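Local coordinates for DNA mismatch repair protein MutS (Thermus aquaticus, PDB 1EWQ) that recognises and binds mismatched or otherwise damaged DNA for repair and carries a weak ATPase activity, at residues V178-E183 with D192-R197. Residues are numbered along the deposited sequence; the frame is centred on the assembly and turned at random.
Sequences VLLAPE and DEFRKR
Phe194 reaches from helix 188-197 to strand 177-180 and meets Val178 and Leu180, two strand residues whose side chains stand on the face turned to the helix; Leu179 between them points to the other face, onto Ala223 and Tyr227 of helix 215-232. From CB, which already points at the strand, CG lies anti to the backbone N (chi1 -172°), and this extends the ring away from the helix toward the strand. Phe194 CE1 is 4.1 Å from Leu180 CD2. That methyl sits over the middle of one ring face, 11° off the normal, a CH-pi contact. Phe194 CZ, the far end of the ring, lies 3.7 Å from Val178 CG1, with Val178 CG2 a slightly more distant neighbour; the two side chains point at each other from opposite directions, with CG1 oblique to the ring. The strand belongs to the mixed sheet of MutS domain II, hydrogen-bonded through its backbone to strands 134-139 and 201-203, and helix 188-197 packs on one face of this sheet as part of the beta-alpha-beta crossover between the adjacent parallel strands 177-180 and 201-203, whose connection also includes helix 182-186. Ile137 and Leu202 from the flanking strands also touch the Phe194 side chain, and Phe198 meets its ring at about 30° between planes. An alanine here removes the ring, and Val178 CG1 and Leu180 CD2 would probably be left facing a gap between helix and sheet.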
ATOM      1  N   VAL C 178      14.980  -1.634 -15.250  1.00 27.30           N
ATOM      2  CA  VAL C 178      16.297  -2.180 -15.538  1.00 27.44           C
ATOM      3  C   VAL C 178      16.309  -3.265 -16.625  1.00 27.90           C
ATOM      4  O   VAL C 178      15.465  -4.157 -16.636  1.00 27.75           O
ATOM      5  CB  VAL C 178      16.932  -2.746 -14.237  1.00 27.50           C
ATOM      6  CG1 VAL C 178      18.258  -3.434 -14.548  1.00 27.29           C
ATOM      7  CG2 VAL C 178      17.153  -1.620 -13.232  1.00 26.99           C
ATOM      8  N   LEU C 179      17.275  -3.170 -17.534  1.00 28.06           N
ATOM      9  CA  LEU C 179      17.445  -4.143 -18.610  1.00 28.90           C
ATOM     10  C   LEU C 179      18.735  -4.917 -18.316  1.00 29.24           C
ATOM     11  O   LEU C 179      19.816  -4.328 -18.293  1.00 29.72           O
ATOM     12  CB  LEU C 179      17.601  -3.444 -19.966  1.00 28.32           C
ATOM     13  CG  LEU C 179      16.620  -2.348 -20.381  1.00 28.42           C
ATOM     14  CD1 LEU C 179      17.037  -1.813 -21.737  1.00 27.96           C
ATOM     15  CD2 LEU C 179      15.197  -2.888 -20.434  1.00 28.14           C
ATOM     16  N   LEU C 180      18.627  -6.221 -18.091  1.00 29.81           N
ATOM     17  CA  LEU C 180      19.807  -7.035 -17.803  1.00 30.78           C
ATOM     18  C   LEU C 180      20.263  -7.811 -19.035  1.00 31.32           C
ATOM     19  O   LEU C 180      19.440  -8.302 -19.809  1.00 31.57           O
ATOM     20  CB  LEU C 180      19.521  -8.015 -16.656  1.00 30.55           C
ATOM     21  CG  LEU C 180      19.170  -7.462 -15.264  1.00 30.86           C
ATOM     22  CD1 LEU C 180      18.638  -8.593 -14.386  1.00 30.83           C
ATOM     23  CD2 LEU C 180      20.396  -6.811 -14.624  1.00 30.35           C
ATOM     24  N   ALA C 181      21.576  -7.900 -19.214  1.00 31.93           N
ATOM     25  CA  ALA C 181      22.168  -8.627 -20.332  1.00 33.20           C
ATOM     26  C   ALA C 181      21.705 -10.083 -20.280  1.00 33.79           C
ATOM     27  O   ALA C 181      21.442 -10.617 -19.206  1.00 33.64           O
ATOM     28  CB  ALA C 181      23.687  -8.565 -20.243  1.00 32.84           C
ATOM     29  N   PRO C 182      21.603 -10.740 -21.445  1.00 34.69           N
ATOM     30  CA  PRO C 182      21.169 -12.138 -21.501  1.00 35.41           C
ATOM     31  C   PRO C 182      21.936 -13.018 -20.509  1.00 36.11           C
ATOM     32  O   PRO C 182      21.342 -13.830 -19.800  1.00 36.01           O
ATOM     33  CB  PRO C 182      21.451 -12.522 -22.951  1.00 35.39           C
ATOM     34  CG  PRO C 182      21.270 -11.220 -23.682  1.00 35.10           C
ATOM     35  CD  PRO C 182      21.982 -10.254 -22.784  1.00 34.70           C
ATOM     36  N   GLU C 183      23.253 -12.842 -20.463  1.00 37.15           N
ATOM     37  CA  GLU C 183      24.110 -13.615 -19.561  1.00 38.40           C
ATOM     38  C   GLU C 183      23.715 -13.487 -18.095  1.00 39.05           C
ATOM     39  O   GLU C 183      23.836 -14.443 -17.332  1.00 39.46           O
ATOM     40  CB  GLU C 183      25.572 -13.173 -19.690  1.00 38.51           C
ATOM     41  CG  GLU C 183      25.921 -12.547 -21.011  1.00 39.17           C
ATOM     42  CD  GLU C 183      25.908 -11.039 -20.966  1.00 39.19           C
ATOM     43  OE1 GLU C 183      25.404 -10.436 -21.928  1.00 39.51           O
ATOM     44  OE2 GLU C 183      26.418 -10.455 -19.988  1.00 39.35           O
ATOM     45  N   ASP C 192      18.757 -13.680  -8.755  1.00 48.21           N
ATOM     46  CA  ASP C 192      18.135 -13.695  -7.439  1.00 48.56           C
ATOM     47  C   ASP C 192      18.730 -12.611  -6.551  1.00 48.32           C
ATOM     48  O   ASP C 192      17.998 -11.885  -5.878  1.00 48.18           O
ATOM     49  CB  ASP C 192      18.309 -15.066  -6.782  1.00 49.36           C
ATOM     50  CG  ASP C 192      17.350 -16.099  -7.343  1.00 50.15           C
ATOM     51  OD1 ASP C 192      16.120 -15.939  -7.152  1.00 50.56           O
ATOM     52  OD2 ASP C 192      17.824 -17.064  -7.982  1.00 50.62           O
ATOM     53  N   GLU C 193      20.056 -12.506  -6.549  1.00 48.29           N
ATOM     54  CA  GLU C 193      20.730 -11.492  -5.747  1.00 48.37           C
ATOM     55  C   GLU C 193      20.232 -10.123  -6.180  1.00 48.23           C
ATOM     56  O   GLU C 193      19.912  -9.277  -5.349  1.00 48.25           O
ATOM     57  CB  GLU C 193      22.245 -11.547  -5.943  1.00 48.58           C
ATOM     58  CG  GLU C 193      23.011 -10.643  -4.982  1.00 49.18           C
ATOM     59  CD  GLU C 193      24.494 -10.542  -5.304  1.00 49.61           C
ATOM     60  OE1 GLU C 193      25.286 -10.286  -4.370  1.00 49.96           O
ATOM     61  OE2 GLU C 193      24.870 -10.700  -6.486  1.00 49.71           O
ATOM     62  N   PHE C 194      20.161  -9.920  -7.494  1.00 47.94           N
ATOM     63  CA  PHE C 194      19.708  -8.654  -8.049  1.00 47.50           C
ATOM     64  C   PHE C 194      18.263  -8.353  -7.680  1.00 47.38           C
ATOM     65  O   PHE C 194      17.951  -7.255  -7.224  1.00 47.43           O
ATOM     66  CB  PHE C 194      19.829  -8.652  -9.571  1.00 47.06           C
ATOM     67  CG  PHE C 194      19.549  -7.315 -10.188  1.00 46.58           C
ATOM     68  CD1 PHE C 194      20.569  -6.394 -10.369  1.00 46.39           C
ATOM     69  CD2 PHE C 194      18.250  -6.950 -10.525  1.00 46.47           C
ATOM     70  CE1 PHE C 194      20.302  -5.124 -10.873  1.00 46.15           C
ATOM     71  CE2 PHE C 194      17.971  -5.681 -11.028  1.00 46.27           C
ATOM     72  CZ  PHE C 194      18.998  -4.766 -11.203  1.00 46.13           C
ATOM     73  N   ARG C 195      17.384  -9.327  -7.891  1.00 47.40           N
ATOM     74  CA  ARG C 195      15.969  -9.146  -7.588  1.00 47.54           C
ATOM     75  C   ARG C 195      15.723  -8.777  -6.134  1.00 47.21           C
ATOM     76  O   ARG C 195      14.865  -7.947  -5.834  1.00 47.05           O
ATOM     77  CB  ARG C 195      15.171 -10.413  -7.925  1.00 48.08           C
ATOM     78  CG  ARG C 195      14.750 -10.539  -9.383  1.00 48.75           C
ATOM     79  CD  ARG C 195      13.439 -11.324  -9.485  1.00 49.59           C
ATOM     80  NE  ARG C 195      12.860 -11.291 -10.827  1.00 50.49           N
ATOM     81  CZ  ARG C 195      13.151 -12.155 -11.797  1.00 50.98           C
ATOM     82  NH1 ARG C 195      14.019 -13.138 -11.581  1.00 51.27           N
ATOM     83  NH2 ARG C 195      12.579 -12.036 -12.988  1.00 51.00           N
ATOM     84  N   LYS C 196      16.472  -9.395  -5.228  1.00 47.19           N
ATOM     85  CA  LYS C 196      16.300  -9.110  -3.811  1.00 47.12           C
ATOM     86  C   LYS C 196      16.727  -7.694  -3.463  1.00 46.72           C
ATOM     87  O   LYS C 196      16.023  -6.984  -2.747  1.00 46.93           O
ATOM     88  CB  LYS C 196      17.083 -10.113  -2.959  1.00 47.36           C
ATOM     89  CG  LYS C 196      16.186 -11.073  -2.184  1.00 47.96           C
ATOM     90  CD  LYS C 196      15.266 -11.862  -3.119  1.00 48.44           C
ATOM     91  CE  LYS C 196      14.204 -12.647  -2.349  1.00 48.63           C
ATOM     92  NZ  LYS C 196      14.786 -13.660  -1.416  1.00 48.99           N
ATOM     93  N   ARG C 197      17.871  -7.274  -3.991  1.00 46.02           N
ATOM     94  CA  ARG C 197      18.375  -5.945  -3.701  1.00 45.25           C
ATOM     95  C   ARG C 197      17.664  -4.854  -4.494  1.00 44.88           C
ATOM     96  O   ARG C 197      17.455  -3.755  -3.987  1.00 44.85           O
ATOM     97  CB  ARG C 197      19.885  -5.900  -3.947  1.00 45.05           C
ATOM     98  CG  ARG C 197      20.515  -4.570  -3.605  1.00 44.94           C
ATOM     99  CD  ARG C 197      22.015  -4.693  -3.416  1.00 44.82           C
ATOM    100  NE  ARG C 197      22.644  -3.378  -3.363  1.00 44.62           N
ATOM    101  CZ  ARG C 197      23.942  -3.176  -3.188  1.00 44.72           C
ATOM    102  NH1 ARG C 197      24.758  -4.211  -3.038  1.00 44.83           N
ATOM    103  NH2 ARG C 197      24.430  -1.941  -3.189  1.00 44.12           N
TER